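Local atomic coordinates of endo-1,3-beta-glucanase, family GH16 (Zobellia galactanivorans, PDB entry 4BPZ), a protein that probably hydrolyses internal beta-1,3 linkages of laminarin-type glucans, its family GH16 catalytic domain being captured here with a glucan trisaccharide. Residues 19-24 and 57-62; 68-73 and 238-243; 160-165 and 214-219. The protein carries 1 engineered substitution. All coordinates share one frame; numbering follows the deposited sequence. Where two conformers were deposited one is given.

Interaction 1 (19-24 and 57-62). With CA (calcium ion), chain E.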
loop_
_atom_site.group_PDB
_atom_site.type_symbol
_atom_site.label_atom_id
_atom_site.label_comp_id
_atom_site.label_asym_id
_atom_site.label_seq_id
_atom_site.Cartn_x
_atom_site.Cartn_y
_atom_site.Cartn_z
ATOM N N PHE A 19 7.925 4.098 14.429
ATOM C CA PHE A 19 6.769 4.859 14.887
ATOM C C PHE A 19 6.793 5.094 16.423
ATOM O O PHE A 19 5.678 5.094 17.019
ATOM C CB PHE A 19 5.458 4.207 14.398
ATOM C CG PHE A 19 5.344 4.256 12.914
ATOM C CD1 PHE A 19 5.324 5.467 12.225
ATOM C CD2 PHE A 19 5.341 3.065 12.203
ATOM C CE1 PHE A 19 5.246 5.499 10.826
ATOM C CE2 PHE A 19 5.306 3.082 10.794
ATOM C CZ PHE A 19 5.245 4.292 10.108
ATOM N N GLU A 20 7.939 5.291 17.042
ATOM C CA GLU A 20 7.999 5.457 18.481
ATOM C C GLU A 20 7.846 6.920 18.870
ATOM O O GLU A 20 7.895 7.210 20.122
ATOM C CB GLU A 20 9.285 4.738 18.992
ATOM C CG GLU A 20 9.232 3.168 18.849
ATOM C CD GLU A 20 7.998 2.370 19.450
ATOM O OE1 GLU A 20 7.676 2.825 20.607
ATOM O OE2 GLU A 20 7.382 1.305 18.832
ATOM N N TYR A 21 7.640 7.859 17.968
ATOM C CA TYR A 21 7.397 9.232 18.230
ATOM C C TYR A 21 5.873 9.605 18.255
ATOM O O TYR A 21 5.050 8.696 18.094
ATOM C CB TYR A 21 8.155 10.046 17.207
ATOM C CG TYR A 21 7.753 9.655 15.772
ATOM C CD1 TYR A 21 6.726 10.305 15.056
ATOM C CD2 TYR A 21 8.472 8.705 15.073
ATOM C CE1 TYR A 21 6.391 9.955 13.722
ATOM C CE2 TYR A 21 8.121 8.283 13.747
ATOM C CZ TYR A 21 7.134 8.907 13.124
ATOM O OH TYR A 21 6.736 8.568 11.789
ATOM N N GLU A 22 5.513 10.888 18.438
ATOM C CA GLU A 22 4.126 11.380 18.496
ATOM C C GLU A 22 3.803 12.472 17.474
ATOM O O GLU A 22 4.593 13.497 17.405
ATOM C CB GLU A 22 3.866 11.963 19.872
ATOM C CG GLU A 22 2.345 12.124 20.109
ATOM C CD GLU A 22 2.038 12.521 21.573
ATOM O OE1 GLU A 22 2.054 11.707 22.517
ATOM O OE2 GLU A 22 1.745 13.642 21.739
ATOM N N GLY A 23 2.714 12.400 16.716
ATOM C CA GLY A 23 2.353 13.457 15.813
ATOM C C GLY A 23 2.323 12.974 14.412
ATOM O O GLY A 23 1.803 11.827 14.187
ATOM N N LYS A 24 2.653 13.845 13.427
ATOM C CA LYS A 24 2.523 13.560 12.032
ATOM C C LYS A 24 3.550 12.437 11.732
ATOM O O LYS A 24 4.701 12.378 12.201
ATOM C CB LYS A 24 2.854 14.785 11.183
ATOM C CG LYS A 24 1.984 16.031 11.427
ATOM C CD LYS A 24 2.404 17.181 10.454
ATOM C CE LYS A 24 3.916 17.595 10.410
ATOM N NZ LYS A 24 4.959 16.862 9.578
ATOM N N SER A 57 -4.410 10.333 9.726
ATOM C CA SER A 57 -3.211 9.617 10.052
ATOM C C SER A 57 -2.567 10.280 11.193
ATOM O O SER A 57 -2.579 11.524 11.346
ATOM C CB SER A 57 -2.257 9.448 8.877
ATOM O OG SER A 57 -1.840 10.734 8.427
ATOM N N PHE A 58 -1.919 9.469 12.037
ATOM C CA PHE A 58 -1.286 10.009 13.269
ATOM C C PHE A 58 -0.423 8.896 13.855
ATOM O O PHE A 58 -0.710 7.662 13.643
ATOM C CB PHE A 58 -2.340 10.517 14.314
ATOM C CG PHE A 58 -3.374 9.488 14.637
ATOM C CD1 PHE A 58 -4.462 9.239 13.807
ATOM C CD2 PHE A 58 -3.315 8.752 15.827
ATOM C CE1 PHE A 58 -5.445 8.314 14.135
ATOM C CE2 PHE A 58 -4.338 7.889 16.195
ATOM C CZ PHE A 58 -5.401 7.633 15.310
ATOM N N VAL A 59 0.560 9.287 14.642
ATOM C CA VAL A 59 1.454 8.331 15.246
ATOM C C VAL A 59 1.356 8.548 16.753
ATOM O O VAL A 59 1.431 9.690 17.268
ATOM C CB VAL A 59 2.913 8.538 14.805
ATOM C CG1 VAL A 59 3.871 7.511 15.369
ATOM C CG2 VAL A 59 2.977 8.489 13.245
ATOM N N SER A 60 1.158 7.455 17.476
ATOM C CA SER A 60 1.030 7.569 18.936
ATOM C C SER A 60 1.230 6.213 19.503
ATOM O O SER A 60 0.967 5.165 18.853
ATOM C CB SER A 60 -0.365 8.032 19.366
ATOM O OG SER A 60 -1.411 7.180 18.889
ATOM N N ASP A 61 1.721 6.156 20.740
ATOM C CA ASP A 61 1.774 4.893 21.451
ATOM C C ASP A 61 2.568 3.763 20.701
ATOM O O ASP A 61 2.142 2.581 20.784
ATOM C CB ASP A 61 0.308 4.487 21.824
ATOM C CG ASP A 61 0.171 3.318 22.796
ATOM O OD1 ASP A 61 1.035 3.163 23.706
ATOM O OD2 ASP A 61 -0.926 2.632 22.723
ATOM N N GLY A 62 3.573 4.133 19.933
ATOM C CA GLY A 62 4.412 3.205 19.196
ATOM C C GLY A 62 3.891 2.702 17.871
ATOM O O GLY A 62 4.562 1.895 17.221
HETATM CA CA CA E . 6.330 0.577 16.724
HETATM O O HOH W 1 4.351 6.376 18.978
HETATM O O HOH W 2 8.267 -0.825 16.614
#

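Interaction 2 (68-73 and 238-243)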
loop_
_atom_site.group_PDB
_atom_site.type_symbol
_atom_site.label_atom_id
_atom_site.label_comp_id
_atom_site.label_asym_id
_atom_site.label_seq_id
_atom_site.Cartn_x
_atom_site.Cartn_y
_atom_site.Cartn_z
ATOM N N ALA A 68 -9.806 5.825 8.213
ATOM C CA ALA A 68 -10.821 6.176 7.223
ATOM C C ALA A 68 -12.078 6.617 7.972
ATOM O O ALA A 68 -12.447 5.987 8.978
ATOM C CB ALA A 68 -11.128 4.986 6.370
ATOM N N ILE A 69 -12.761 7.620 7.465
ATOM C CA ILE A 69 -13.896 8.259 8.180
ATOM C C ILE A 69 -14.970 8.571 7.190
ATOM O O ILE A 69 -14.724 9.057 6.087
ATOM C CB ILE A 69 -13.477 9.564 8.853
ATOM C CG1 ILE A 69 -12.231 9.436 9.708
ATOM C CG2 ILE A 69 -14.619 10.127 9.676
ATOM C CD1 ILE A 69 -11.696 10.733 10.254
ATOM N N LYS A 70 -16.241 8.296 7.566
ATOM C CA LYS A 70 -17.378 8.826 6.782
ATOM C C LYS A 70 -17.499 10.291 7.136
ATOM O O LYS A 70 -17.830 10.678 8.302
ATOM C CB LYS A 70 -18.664 8.059 7.141
ATOM C CG LYS A 70 -19.851 8.515 6.277
ATOM C CD LYS A 70 -21.035 7.621 6.499
ATOM C CE LYS A 70 -22.125 7.963 5.487
ATOM N NZ LYS A 70 -23.252 6.999 5.685
ATOM N N GLU A 71 -17.249 11.151 6.162
ATOM C CA GLU A 71 -17.061 12.595 6.374
ATOM C C GLU A 71 -17.151 13.215 5.010
ATOM O O GLU A 71 -16.413 12.829 4.073
ATOM C CB GLU A 71 -15.577 12.822 6.948
ATOM C CG GLU A 71 -15.217 14.259 6.995
ATOM C CD GLU A 71 -13.802 14.546 7.404
ATOM O OE1 GLU A 71 -12.978 13.619 7.641
ATOM O OE2 GLU A 71 -13.504 15.773 7.551
ATOM N N LYS A 72 -17.993 14.234 4.839
ATOM C CA LYS A 72 -18.023 14.980 3.555
ATOM C C LYS A 72 -16.716 15.807 3.475
ATOM O O LYS A 72 -16.399 16.542 4.420
ATOM C CB LYS A 72 -19.249 15.922 3.445
ATOM C CG LYS A 72 -20.552 15.128 3.404
ATOM C CD LYS A 72 -20.839 14.603 2.004
ATOM C CE LYS A 72 -22.288 14.117 1.992
ATOM N NZ LYS A 72 -22.740 13.374 0.788
ATOM N N TYR A 73 -16.059 15.758 2.339
ATOM C CA TYR A 73 -14.839 16.501 2.183
ATOM C C TYR A 73 -14.672 16.890 0.787
ATOM O O TYR A 73 -14.924 16.098 -0.137
ATOM C CB TYR A 73 -13.647 15.608 2.617
ATOM C CG TYR A 73 -12.279 16.288 2.628
ATOM C CD1 TYR A 73 -11.875 16.963 3.756
ATOM C CD2 TYR A 73 -11.450 16.331 1.542
ATOM C CE1 TYR A 73 -10.667 17.677 3.831
ATOM C CE2 TYR A 73 -10.260 17.022 1.556
ATOM C CZ TYR A 73 -9.872 17.684 2.701
ATOM O OH TYR A 73 -8.660 18.366 2.681
ATOM N N ILE A 238 -20.401 -0.187 1.354
ATOM C CA ILE A 238 -20.037 0.305 2.690
ATOM C C ILE A 238 -21.336 0.431 3.470
ATOM O O ILE A 238 -22.312 1.043 3.004
ATOM C CB ILE A 238 -19.368 1.681 2.599
ATOM C CG1 ILE A 238 -18.156 1.685 1.637
ATOM C CG2 ILE A 238 -19.030 2.213 4.005
ATOM C CD1 ILE A 238 -17.697 3.080 1.245
ATOM N N PRO A 239 -21.432 -0.175 4.685
ATOM C CA PRO A 239 -22.672 -0.032 5.489
ATOM C C PRO A 239 -23.008 1.404 5.744
ATOM O O PRO A 239 -22.152 2.258 5.939
ATOM C CB PRO A 239 -22.331 -0.755 6.786
ATOM C CG PRO A 239 -21.310 -1.748 6.414
ATOM C CD PRO A 239 -20.421 -1.022 5.351
ATOM N N GLU A 240 -24.327 1.666 5.703
ATOM C CA GLU A 240 -24.798 3.012 5.963
ATOM C C GLU A 240 -24.332 3.545 7.346
ATOM O O GLU A 240 -24.070 4.740 7.473
ATOM C CB GLU A 240 -26.325 3.032 5.933
ATOM C CG GLU A 240 -26.872 4.435 6.232
ATOM C CD GLU A 240 -26.867 4.910 7.776
ATOM O OE1 GLU A 240 -26.899 4.053 8.770
ATOM O OE2 GLU A 240 -26.827 6.198 8.030
ATOM N N ASN A 241 -24.131 2.652 8.289
ATOM C CA ASN A 241 -23.729 3.026 9.614
ATOM C C ASN A 241 -22.257 3.248 9.801
ATOM O O ASN A 241 -21.791 3.450 10.952
ATOM C CB ASN A 241 -24.331 2.054 10.672
ATOM C CG ASN A 241 -23.573 0.635 10.766
ATOM O OD1 ASN A 241 -22.787 0.214 9.871
ATOM N ND2 ASN A 241 -23.805 -0.102 11.904
ATOM N N PHE A 242 -21.427 3.120 8.754
ATOM C CA PHE A 242 -19.976 3.236 8.924
ATOM C C PHE A 242 -19.655 4.572 9.526
ATOM O O PHE A 242 -20.095 5.633 9.103
ATOM C CB PHE A 242 -19.346 3.107 7.547
ATOM C CG PHE A 242 -17.806 3.146 7.623
ATOM C CD1 PHE A 242 -17.116 2.020 7.844
ATOM C CD2 PHE A 242 -17.101 4.322 7.544
ATOM C CE1 PHE A 242 -15.692 2.000 7.947
ATOM C CE2 PHE A 242 -15.704 4.315 7.611
ATOM C CZ PHE A 242 -15.008 3.197 7.845
ATOM N N THR A 243 -18.794 4.521 10.538
ATOM C CA THR A 243 -18.281 5.726 11.181
ATOM C C THR A 243 -16.817 5.972 10.807
ATOM O O THR A 243 -16.505 6.904 10.067
ATOM C CB THR A 243 -18.403 5.645 12.714
ATOM O OG1 THR A 243 -17.890 4.387 13.171
ATOM C CG2 THR A 243 -19.857 5.780 13.140
HETATM O O HOH W 3 -21.822 4.743 4.798
HETATM O O HOH W 4 -18.185 9.396 10.725
HETATM O O HOH W 5 -24.275 7.636 8.408
#

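Interaction 3 (160-165 and 214-219). With GLC (alpha-D-glucopyranose), chain C.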
loop_
_atom_site.group_PDB
_atom_site.type_symbol
_atom_site.label_atom_id
_atom_site.label_comp_id
_atom_site.label_asym_id
_atom_site.label_seq_id
_atom_site.Cartn_x
_atom_site.Cartn_y
_atom_site.Cartn_z
ATOM N N PHE A 160 0.439 -9.097 -8.171
ATOM C CA PHE A 160 1.356 -8.364 -9.010
ATOM C C PHE A 160 0.635 -7.798 -10.199
ATOM O O PHE A 160 -0.210 -8.509 -10.785
ATOM C CB PHE A 160 2.497 -9.334 -9.470
ATOM C CG PHE A 160 3.309 -9.891 -8.357
ATOM C CD1 PHE A 160 2.934 -11.004 -7.611
ATOM C CD2 PHE A 160 4.528 -9.226 -7.983
ATOM C CE1 PHE A 160 3.712 -11.461 -6.550
ATOM C CE2 PHE A 160 5.284 -9.705 -6.959
ATOM C CZ PHE A 160 4.902 -10.811 -6.217
ATOM N N HIS A 161 0.985 -6.598 -10.568
ATOM C CA HIS A 161 0.384 -5.922 -11.748
ATOM C C HIS A 161 1.496 -5.316 -12.555
ATOM O O HIS A 161 2.290 -4.511 -11.994
ATOM C CB HIS A 161 -0.586 -4.823 -11.343
ATOM C CG HIS A 161 -1.710 -5.232 -10.451
ATOM N ND1 HIS A 161 -1.635 -5.455 -9.085
ATOM C CD2 HIS A 161 -2.966 -5.617 -10.808
ATOM C CE1 HIS A 161 -2.844 -5.854 -8.645
ATOM N NE2 HIS A 161 -3.632 -5.935 -9.669
ATOM N N TRP A 162 1.599 -5.649 -13.845
ATOM C CA TRP A 162 2.685 -5.122 -14.639
ATOM C C TRP A 162 2.388 -5.314 -16.081
ATOM O O TRP A 162 1.458 -6.048 -16.471
ATOM C CB TRP A 162 4.023 -5.746 -14.305
ATOM C CG TRP A 162 4.259 -7.111 -14.831
ATOM C CD1 TRP A 162 5.060 -7.418 -15.963
ATOM C CD2 TRP A 162 3.773 -8.383 -14.322
ATOM N NE1 TRP A 162 5.121 -8.760 -16.097
ATOM C CE2 TRP A 162 4.400 -9.419 -15.127
ATOM C CE3 TRP A 162 2.940 -8.738 -13.283
ATOM C CZ2 TRP A 162 4.092 -10.770 -14.986
ATOM C CZ3 TRP A 162 2.634 -10.084 -13.081
ATOM C CH2 TRP A 162 3.185 -11.100 -13.993
ATOM N N SER A 163 3.080 -4.608 -16.945
ATOM C CA SER A 163 3.156 -4.992 -18.358
ATOM C C SER A 163 4.591 -5.335 -18.672
ATOM O O SER A 163 5.515 -4.758 -18.086
ATOM C CB SER A 163 2.583 -3.949 -19.313
ATOM O OG SER A 163 3.143 -2.679 -19.133
ATOM N N ASP A 164 4.777 -6.362 -19.488
ATOM C CA ASP A 164 6.105 -6.778 -19.915
ATOM C C ASP A 164 6.825 -5.605 -20.601
ATOM O O ASP A 164 6.174 -4.810 -21.294
ATOM C CB ASP A 164 6.006 -8.012 -20.782
ATOM C CG ASP A 164 6.330 -9.270 -19.983
ATOM O OD1 ASP A 164 6.156 -9.462 -18.689
ATOM O OD2 ASP A 164 6.822 -10.057 -20.735
ATOM N N LEU A 165 8.113 -5.463 -20.443
ATOM C CA LEU A 165 8.821 -4.335 -21.069
ATOM C C LEU A 165 8.759 -4.377 -22.558
ATOM O O LEU A 165 8.834 -3.353 -23.216
ATOM C CB LEU A 165 10.297 -4.331 -20.621
ATOM C CG LEU A 165 10.552 -3.347 -19.478
ATOM C CD1 LEU A 165 9.565 -3.935 -18.547
ATOM C CD2 LEU A 165 11.937 -3.332 -18.880
ATOM N N GLN A 214 14.299 -9.857 -16.627
ATOM C CA GLN A 214 14.529 -8.499 -17.208
ATOM C C GLN A 214 13.376 -7.986 -18.055
ATOM O O GLN A 214 13.358 -6.811 -18.367
ATOM C CB GLN A 214 15.860 -8.474 -17.951
ATOM C CG GLN A 214 17.024 -8.386 -16.935
ATOM C CD GLN A 214 17.121 -6.961 -16.283
ATOM O OE1 GLN A 214 16.720 -5.961 -16.873
ATOM N NE2 GLN A 214 17.520 -6.894 -15.045
ATOM N N ASN A 215 12.453 -8.841 -18.471
ATOM C CA ASN A 215 11.312 -8.368 -19.195
ATOM C C ASN A 215 10.227 -7.841 -18.266
ATOM O O ASN A 215 9.163 -7.521 -18.771
ATOM C CB ASN A 215 10.762 -9.503 -20.062
ATOM C CG ASN A 215 10.087 -9.014 -21.335
ATOM O OD1 ASN A 215 9.244 -9.707 -21.859
ATOM N ND2 ASN A 215 10.406 -7.815 -21.796
ATOM N N THR A 216 10.443 -7.776 -16.929
ATOM C CA THR A 216 9.442 -7.234 -15.981
ATOM C C THR A 216 9.947 -5.856 -15.464
ATOM O O THR A 216 11.116 -5.643 -15.482
ATOM C CB THR A 216 9.431 -8.053 -14.581
ATOM O OG1 THR A 216 10.561 -7.706 -13.726
ATOM C CG2 THR A 216 9.309 -9.423 -14.687
ATOM N N PRO A 217 9.091 -4.999 -14.940
ATOM C CA PRO A 217 9.539 -3.750 -14.301
ATOM C C PRO A 217 9.980 -3.914 -12.852
ATOM O O PRO A 217 10.001 -2.841 -12.034
ATOM C CB PRO A 217 8.319 -2.843 -14.456
ATOM C CG PRO A 217 7.161 -3.829 -14.501
ATOM C CD PRO A 217 7.629 -5.069 -15.164
ATOM N N TYR A 218 10.513 -5.039 -12.490
ATOM C CA TYR A 218 10.874 -5.358 -11.111
ATOM C C TYR A 218 12.384 -5.441 -10.931
ATOM O O TYR A 218 12.905 -6.192 -10.137
ATOM C CB TYR A 218 10.211 -6.640 -10.631
ATOM C CG TYR A 218 8.681 -6.593 -10.726
ATOM C CD1 TYR A 218 7.968 -5.706 -9.954
ATOM C CD2 TYR A 218 7.970 -7.422 -11.563
ATOM C CE1 TYR A 218 6.579 -5.674 -9.989
ATOM C CE2 TYR A 218 6.605 -7.388 -11.609
ATOM C CZ TYR A 218 5.886 -6.545 -10.842
ATOM O OH TYR A 218 4.504 -6.562 -10.838
ATOM N N ASN A 219 13.129 -4.603 -11.709
ATOM C CA ASN A 219 14.616 -4.536 -11.606
ATOM C C ASN A 219 15.077 -3.111 -11.524
ATOM O O ASN A 219 16.260 -2.808 -11.790
ATOM C CB ASN A 219 15.285 -5.294 -12.769
ATOM C CG ASN A 219 14.877 -6.765 -12.706
ATOM O OD1 ASN A 219 15.310 -7.554 -11.866
ATOM N ND2 ASN A 219 13.939 -7.065 -13.592
HETATM C C1 GLC C . -3.300 -2.911 -6.531
HETATM C C2 GLC C . -4.169 -2.223 -7.637
HETATM C C3 GLC C . -4.192 -0.722 -7.315
HETATM C C4 GLC C . -4.678 -0.487 -5.952
HETATM C C5 GLC C . -3.626 -1.102 -5.061
HETATM C C6 GLC C . -3.914 -0.962 -3.583
HETATM O O1 GLC C . -1.913 -2.733 -6.724
HETATM O O2 GLC C . -3.570 -2.522 -8.872
HETATM O O3 GLC C . -5.076 -0.038 -8.300
HETATM O O4 GLC C . -4.821 0.927 -5.714
HETATM O O5 GLC C . -3.597 -2.522 -5.330
HETATM O O6 GLC C . -5.145 -1.577 -3.219
#

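Interaction 1 (19-24 and 57-62)
Glu20 and Gly62 meet at the calcium ion, which carboxylate atom OE2 of Glu20 binds at 2.5 Å. Gly62 supplies its backbone O, 2.3 Å from the metal, and the positive ion holds the two acceptors close together. Glu18 O, Asp250 OD1 and a water molecule (water 2) are further ligands. CB of Glu20 points away from segment 57-62, and the bend about the CB-CG bond (chi2 -53°) brings OE2 back to the ion; a glutamate is long enough for that detour. Gly62 has a positive phi, and a CB there would press against OE2. Beside the site, water 1 accepts from Gly62 N at 2.6 Å and donates to Phe19 O and Tyr21 O, bridging the loop to the turn that follows strand 57-60.

Farther on, Gly23 and Val59 form a single antiparallel hydrogen-bonded pair. Gly23 N gives to Val59 O at 3.0 Å, and Val59 N returns a bond to Gly23 O at 2.9 Å. The backbone angles of Gly23 would drive a CB into the carbonyl O of Glu22.

Packing centres on Val59, whose two methyls lie against the side chains of Tyr21 and Phe19. With CG1 anti to the backbone N (chi1 -177°), that methyl sits over a face of Tyr21, 4.1 Å from the ring centroid, a CH-pi contact. CG2 reaches CE1 of Tyr21 at 3.7 Å. Phe19 brings its CB to Val59 CG1 at 3.8 Å, the two side chains crossing at about a right angle. The hydroxyl of Tyr21 turns to Asp17 and to the backbone N of Asp26. Together the loop, the turn and Asp250 build the calcium site, probably structural, of this GH16 beta-sandwich.

Interaction 2 (68-73 and 238-243)
Lys70 and Thr243 join the strand 63-75 to the loop by a nearly straight bond, Lys70 N to Thr243 O at 2.9 Å (169° at the hydrogen). Next to it CA of Ile69 makes a CA-H...O contact with the same oxygen. The closely packed part is completed by Phe242, whose ring turns its edge, CD2 and CE2, to the strand backbone, CE2 lying 3.9 Å from Ala68 O. A flat aromatic suits this buried position, where the ring also touches Met230. A serine in its place would probably open a gap beside Ala68 and Met230, losing the apolar edge packed against the strand.

Outward the contact loosens into charge and water. Lys70 runs fully extended, CG anti to the backbone N (chi1 -176°), and lays CD 3.4 Å from Phe242 O. Its length carries NZ to Glu240 O, a hydrogen bond of 3.0 Å. Water 3 links NZ to Pro239 O and water 5 links it to Glu240 OE2, which at 4.3 Å from NZ is too far for a salt bridge. The loop holds its own shape through Phe242 N to Pro239 O at 3.0 Å. This is a type I beta turn from Pro239 to Phe242 leading into strand 244-255, whose antiparallel pairing with strand 63-75 in the GH16 beta-sandwich begins here.

Interaction 3 (160-165 and 214-219)
Asn215 O is approached by two groups of the facing segment: Leu165 N donates to it at 2.9 Å, from above the carbonyl plane, and CA of Asp164 adds a CA-H...O contact at 3.3 Å. The contact joins the end of strand 155-163, in the GH16 jelly-roll sandwich, to a loop shaped by an ST turn in which Thr216 OG1 accepts from Tyr218 N.

Asp164 OD1 also receives Trp162 NE1 at 2.9 Å, nearly in the indole plane, which helps hold the ring's rotation, with one face turned to the loop. Tyr218 meets that face with an edge, CE2 leading, in an edge-to-face pair whose planes stand at 65°. CD of Pro217 lies 3.6 Å from Trp162 CD1, the rigid ring wedging in beside the indole. In the conformer given, Leu165 CD1 lies near Pro217 CD at the exposed end, a less certain contact.

The first torsion of Tyr218 (chi1 -58°) swings its ring back toward strand 155-163, and OH ends at the edge of the Phe160 ring, in plane with it. That buried hydroxyl is hydrogen-bonded to the backbone O of the engineered Ser142, on the neighbouring strand 142-144.

On the other side of strand 155-163, His161 belongs to the glycan pocket: atom O2 of the bound glucose sits over the centre of its imidazole, 3.4 Å from CE1.

In the fold
All three contacts join a loop to a strand, and each is partly buried. Interactions 1 and 2 are neighbours: strands 57-60 and 63-75 pair directly, yet the contacts' nearest atoms stay about 7 Å apart. Interaction 3 lies across the chain's centre from both, about 35 and 37 Å away centre to centre. Chemistry follows place. Interaction 1 depends on a metal and a shared water, interaction 2 on an extended lysine and surface waters, whereas interaction 3 relies mainly on aromatic packing, with six of its eleven touching residues buried. It alone reaches the glycan, through His161; interaction 2 is plain structural packing away from both sites.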